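Local coordinates for TPR repeat-containing protein YrrB (PDB 2Q7F) that is a tetratricopeptide-repeat protein that could mediate complex formation among RNA sulfuration components, RNA processing components and aminoacyl-tRNA synthetases, at residues A195-N198 with A199-Y203; D56-P59 with Y60-A64. All coordinates share one frame; numbering follows the deposited sequence.

Contact 1: residues A195-N198 with A199-Y203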
loop_
_atom_site.group_PDB
_atom_site.type_symbol
_atom_site.label_atom_id
_atom_site.label_comp_id
_atom_site.label_asym_id
_atom_site.label_seq_id
_atom_site.Cartn_x
_atom_site.Cartn_y
_atom_site.Cartn_z
ATOM N N ALA A 195 12.844 9.247 -3.464
ATOM C CA ALA A 195 13.783 8.244 -2.972
ATOM C C ALA A 195 15.097 8.905 -2.604
ATOM O O ALA A 195 15.579 8.742 -1.481
ATOM C CB ALA A 195 14.006 7.151 -4.008
ATOM N N PHE A 196 15.660 9.667 -3.546
ATOM C CA PHE A 196 16.893 10.420 -3.304
ATOM C C PHE A 196 16.790 11.313 -2.064
ATOM O O PHE A 196 17.717 11.366 -1.256
ATOM C CB PHE A 196 17.293 11.238 -4.538
ATOM C CG PHE A 196 18.102 10.463 -5.549
ATOM C CD1 PHE A 196 17.588 10.196 -6.816
ATOM C CD2 PHE A 196 19.385 10.008 -5.238
ATOM C CE1 PHE A 196 18.335 9.484 -7.752
ATOM C CE2 PHE A 196 20.133 9.296 -6.165
ATOM C CZ PHE A 196 19.608 9.033 -7.422
ATOM N N TYR A 197 15.653 11.990 -1.908
ATOM C CA TYR A 197 15.428 12.860 -0.754
ATOM C C TYR A 197 15.429 12.067 0.542
ATOM O O TYR A 197 16.080 12.456 1.517
ATOM C CB TYR A 197 14.115 13.638 -0.890
ATOM C CG TYR A 197 13.588 14.162 0.430
ATOM C CD1 TYR A 197 14.181 15.267 1.056
ATOM C CD2 TYR A 197 12.503 13.549 1.056
ATOM C CE1 TYR A 197 13.699 15.749 2.272
ATOM C CE2 TYR A 197 12.017 14.019 2.265
ATOM C CZ TYR A 197 12.616 15.117 2.867
ATOM O OH TYR A 197 12.124 15.571 4.063
ATOM N N ASN A 198 14.692 10.961 0.547
ATOM C CA ASN A 198 14.595 10.107 1.728
ATOM C C ASN A 198 15.908 9.394 2.046
ATOM O O ASN A 198 16.191 9.091 3.209
ATOM C CB ASN A 198 13.429 9.122 1.589
ATOM C CG ASN A 198 12.080 9.797 1.775
ATOM O OD1 ASN A 198 11.645 10.034 2.899
ATOM N ND2 ASN A 198 11.414 10.114 0.667
ATOM N N ALA A 199 16.703 9.137 1.008
ATOM C CA ALA A 199 18.070 8.655 1.169
ATOM C C ALA A 199 18.888 9.749 1.840
ATOM O O ALA A 199 19.621 9.497 2.795
ATOM C CB ALA A 199 18.675 8.286 -0.181
ATOM N N GLY A 200 18.723 10.969 1.339
ATOM C CA GLY A 200 19.386 12.140 1.892
ATOM C C GLY A 200 19.112 12.287 3.371
ATOM O O GLY A 200 20.022 12.570 4.146
ATOM N N VAL A 201 17.859 12.074 3.764
ATOM C CA VAL A 201 17.446 12.212 5.163
ATOM C C VAL A 201 17.992 11.073 6.022
ATOM O O VAL A 201 18.294 11.269 7.203
ATOM C CB VAL A 201 15.911 12.311 5.295
ATOM C CG1 VAL A 201 15.488 12.364 6.763
ATOM C CG2 VAL A 201 15.399 13.542 4.564
ATOM N N THR A 202 18.126 9.892 5.422
ATOM C CA THR A 202 18.656 8.728 6.131
ATOM C C THR A 202 20.103 8.978 6.548
ATOM O O THR A 202 20.459 8.786 7.713
ATOM C CB THR A 202 18.544 7.427 5.291
ATOM O OG1 THR A 202 17.165 7.076 5.133
ATOM C CG2 THR A 202 19.275 6.272 5.968
ATOM N N TYR A 203 20.920 9.427 5.595
ATOM C CA TYR A 203 22.333 9.730 5.839
ATOM C C TYR A 203 22.538 10.753 6.959
ATOM O O TYR A 203 23.512 10.667 7.704
ATOM C CB TYR A 203 23.021 10.210 4.559
ATOM C CG TYR A 203 23.498 9.107 3.628
ATOM C CD1 TYR A 203 24.384 8.117 4.070
ATOM C CD2 TYR A 203 23.091 9.078 2.294
ATOM C CE1 TYR A 203 24.831 7.111 3.206
ATOM C CE2 TYR A 203 23.533 8.081 1.424
ATOM C CZ TYR A 203 24.400 7.104 1.884
ATOM O OH TYR A 203 24.830 6.128 1.015
#
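Y197 and V201, one turn apart on helix 193-205, meet through a methyl laid over an aromatic face. This helix is the first of the two-helix tetratricopeptide repeat TPR 6, and the contact is local, between side chains on successive turns. Followed outward, the Y197 side chain leaves CB with CG anti to the backbone N (chi1 160°), which swings the ring beside its own carbonyl and over the next turn. Y197 CD1 is the first ring atom to come near V201 CG2, at 4.1 Å. Y197 CE1 and CZ lie closer, each 3.6 Å from V201 CG2, and Y197 OH ends 3.9 Å from the same methyl. These distances place the methyl over the CE1-CZ side of the ring, and with CG2 24° off the ring normal the pair qualifies as a CH-pi contact. Beyond V201, Y197 meets the ring of H226 and packs on L228, A229 and A232 of helix 227-233.

The backbone supplies consecutive i to i+4 bonds, A199 N to A195 O, G200 N to F196 O and V201 N to Y197 O. The next carbonyl does double duty: N198 O accepts from T202 N and, at 3.0 Å, from the hydroxyl OG1 of T202. The two donors arrive from opposite faces of the carbonyl plane. T202 OG1 can turn back this way because it stands anti to its carbonyl carbon (chi1 -67°). Buried T202 thus has an acceptor for its hydroxyl within its own helix, while its side chain also packs against L179 and F182 of helix 176-188. The amide of N198 points elsewhere, its ND2 bonding to D194 O. On another flank, A199 CB rests 3.4 Å from A195 O.

Contact 2: residues D56-P59 with Y60-A64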
loop_
_atom_site.group_PDB
_atom_site.type_symbol
_atom_site.label_atom_id
_atom_site.label_comp_id
_atom_site.label_asym_id
_atom_site.label_seq_id
_atom_site.Cartn_x
_atom_site.Cartn_y
_atom_site.Cartn_z
ATOM N N ASP A 56 -25.054 -18.649 -2.489
ATOM C CA ASP A 56 -23.641 -18.506 -2.833
ATOM C C ASP A 56 -23.121 -17.073 -2.609
ATOM O O ASP A 56 -23.767 -16.102 -2.986
ATOM C CB ASP A 56 -23.389 -18.967 -4.274
ATOM C CG ASP A 56 -21.923 -19.300 -4.540
ATOM O OD1 ASP A 56 -21.659 -20.352 -5.156
ATOM O OD2 ASP A 56 -21.030 -18.520 -4.137
ATOM N N ALA A 57 -21.945 -16.967 -1.999
ATOM C CA ALA A 57 -21.296 -15.683 -1.724
ATOM C C ALA A 57 -20.659 -15.062 -2.968
ATOM O O ALA A 57 -20.783 -13.860 -3.187
ATOM C CB ALA A 57 -20.248 -15.845 -0.616
ATOM N N ILE A 58 -19.993 -15.902 -3.768
ATOM C CA ILE A 58 -19.255 -15.497 -4.981
ATOM C C ILE A 58 -19.996 -14.506 -5.894
ATOM O O ILE A 58 -19.420 -13.487 -6.272
ATOM C CB ILE A 58 -18.763 -16.739 -5.822
ATOM C CG1 ILE A 58 -17.999 -17.756 -4.951
ATOM C CG2 ILE A 58 -17.949 -16.307 -7.054
ATOM C CD1 ILE A 58 -16.590 -17.343 -4.544
ATOM N N PRO A 59 -21.261 -14.795 -6.264
ATOM C CA PRO A 59 -21.961 -13.833 -7.116
ATOM C C PRO A 59 -22.195 -12.462 -6.457
ATOM O O PRO A 59 -22.133 -11.439 -7.143
ATOM C CB PRO A 59 -23.287 -14.530 -7.420
ATOM C CG PRO A 59 -23.465 -15.498 -6.336
ATOM C CD PRO A 59 -22.103 -15.969 -5.980
ATOM N N TYR A 60 -22.447 -12.444 -5.146
ATOM C CA TYR A 60 -22.521 -11.183 -4.412
ATOM C C TYR A 60 -21.190 -10.440 -4.436
ATOM O O TYR A 60 -21.169 -9.224 -4.550
ATOM C CB TYR A 60 -22.961 -11.385 -2.969
ATOM C CG TYR A 60 -24.367 -11.901 -2.789
ATOM C CD1 TYR A 60 -25.454 -11.026 -2.699
ATOM C CD2 TYR A 60 -24.611 -13.265 -2.671
ATOM C CE1 TYR A 60 -26.757 -11.508 -2.508
ATOM C CE2 TYR A 60 -25.899 -13.754 -2.479
ATOM C CZ TYR A 60 -26.965 -12.877 -2.396
ATOM O OH TYR A 60 -28.232 -13.389 -2.208
ATOM N N ILE A 61 -20.084 -11.171 -4.343
ATOM C CA ILE A 61 -18.763 -10.543 -4.384
ATOM C C ILE A 61 -18.502 -9.930 -5.760
ATOM O O ILE A 61 -18.072 -8.779 -5.857
ATOM C CB ILE A 61 -17.618 -11.520 -4.015
ATOM C CG1 ILE A 61 -17.867 -12.153 -2.642
ATOM C CG2 ILE A 61 -16.282 -10.791 -4.036
ATOM C CD1 ILE A 61 -16.940 -13.310 -2.309
ATOM N N ASN A 62 -18.781 -10.696 -6.811
ATOM C CA ASN A 62 -18.612 -10.213 -8.174
ATOM C C ASN A 62 -19.417 -8.964 -8.460
ATOM O O ASN A 62 -18.916 -8.040 -9.112
ATOM C CB ASN A 62 -18.997 -11.290 -9.172
ATOM C CG ASN A 62 -18.036 -12.443 -9.184
ATOM O OD1 ASN A 62 -18.391 -13.539 -9.613
ATOM N ND2 ASN A 62 -16.813 -12.217 -8.713
ATOM N N PHE A 63 -20.659 -8.931 -7.973
ATOM C CA PHE A 63 -21.511 -7.769 -8.182
ATOM C C PHE A 63 -20.977 -6.560 -7.426
ATOM O O PHE A 63 -21.023 -5.440 -7.938
ATOM C CB PHE A 63 -22.969 -8.050 -7.816
ATOM C CG PHE A 63 -23.931 -6.978 -8.287
ATOM C CD1 PHE A 63 -23.898 -6.516 -9.601
ATOM C CD2 PHE A 63 -24.870 -6.439 -7.420
ATOM C CE1 PHE A 63 -24.787 -5.526 -10.036
ATOM C CE2 PHE A 63 -25.759 -5.443 -7.847
ATOM C CZ PHE A 63 -25.719 -4.991 -9.151
ATOM N N ALA A 64 -20.451 -6.800 -6.226
ATOM C CA ALA A 64 -19.820 -5.757 -5.418
ATOM C C ALA A 64 -18.546 -5.214 -6.075
ATOM O O ALA A 64 -18.299 -4.003 -6.055
ATOM C CB ALA A 64 -19.534 -6.268 -4.026
#
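From A57 to F63 the backbone already follows a regular alpha-helical course: I61 N bonds to A57 O, N62 N to I58 O and F63 N to P59 O. The N62 bond is the straightest, with an N-H...O angle of 169°. This is the opening of helix 57-69, the first helix of tetratricopeptide repeat TPR 2. D56 is its N-cap; D56 OD2 accepts from I58 N at 2.8 Å, though with a bent N-H...O angle of 135°, and the carboxylate would probably also be favoured by the positive end of the helix dipole. P59 lacks an N-H, a loss that costs no i to i+4 bond in the first turn.

Among the side chains, Y60 folds back over the start of the helix. Its CG stands anti to the carbonyl carbon (chi1 -65°), and the ring turns an edge to the D56 carbonyl: Y60 CD2 lies 3.0 Å and Y60 CE2 3.2 Å from D56 O, near the ring plane. The hydroxyl continues to K54 O, while I50, K82 and L86 pack around this buried side chain. An alanine at Y60 is likely to open a gap beside I50 and L86 and leave K54 O without its hydroxyl donor.

I61 lies on another flank, with CG1 3.4 Å from A57 O, and packs on A83 of helix 73-86. The I58 and N62 side chains run alongside each other, with I58 CG2 3.8 Å from N62 OD1.

In the fold
Both contacts are steps within a single helix, so neither closes a loop, and they neither nest nor cross. From the N terminus the chain first reaches contact 2, at the start of helix 57-69, whose side chains reach helix 46-50 behind and helix 73-86 ahead. The helices from 91-103 to 176-188 intervene before contact 1. There, helix 193-205 meets helices 159-172 and 176-188 on the earlier side and 211-222 and 227-233 on the later. The centres of contact 1 and contact 2 lie about 45 Å apart. They sit on opposite sides of the chain's centre without touching, and are linked through the run of repeat helices between them.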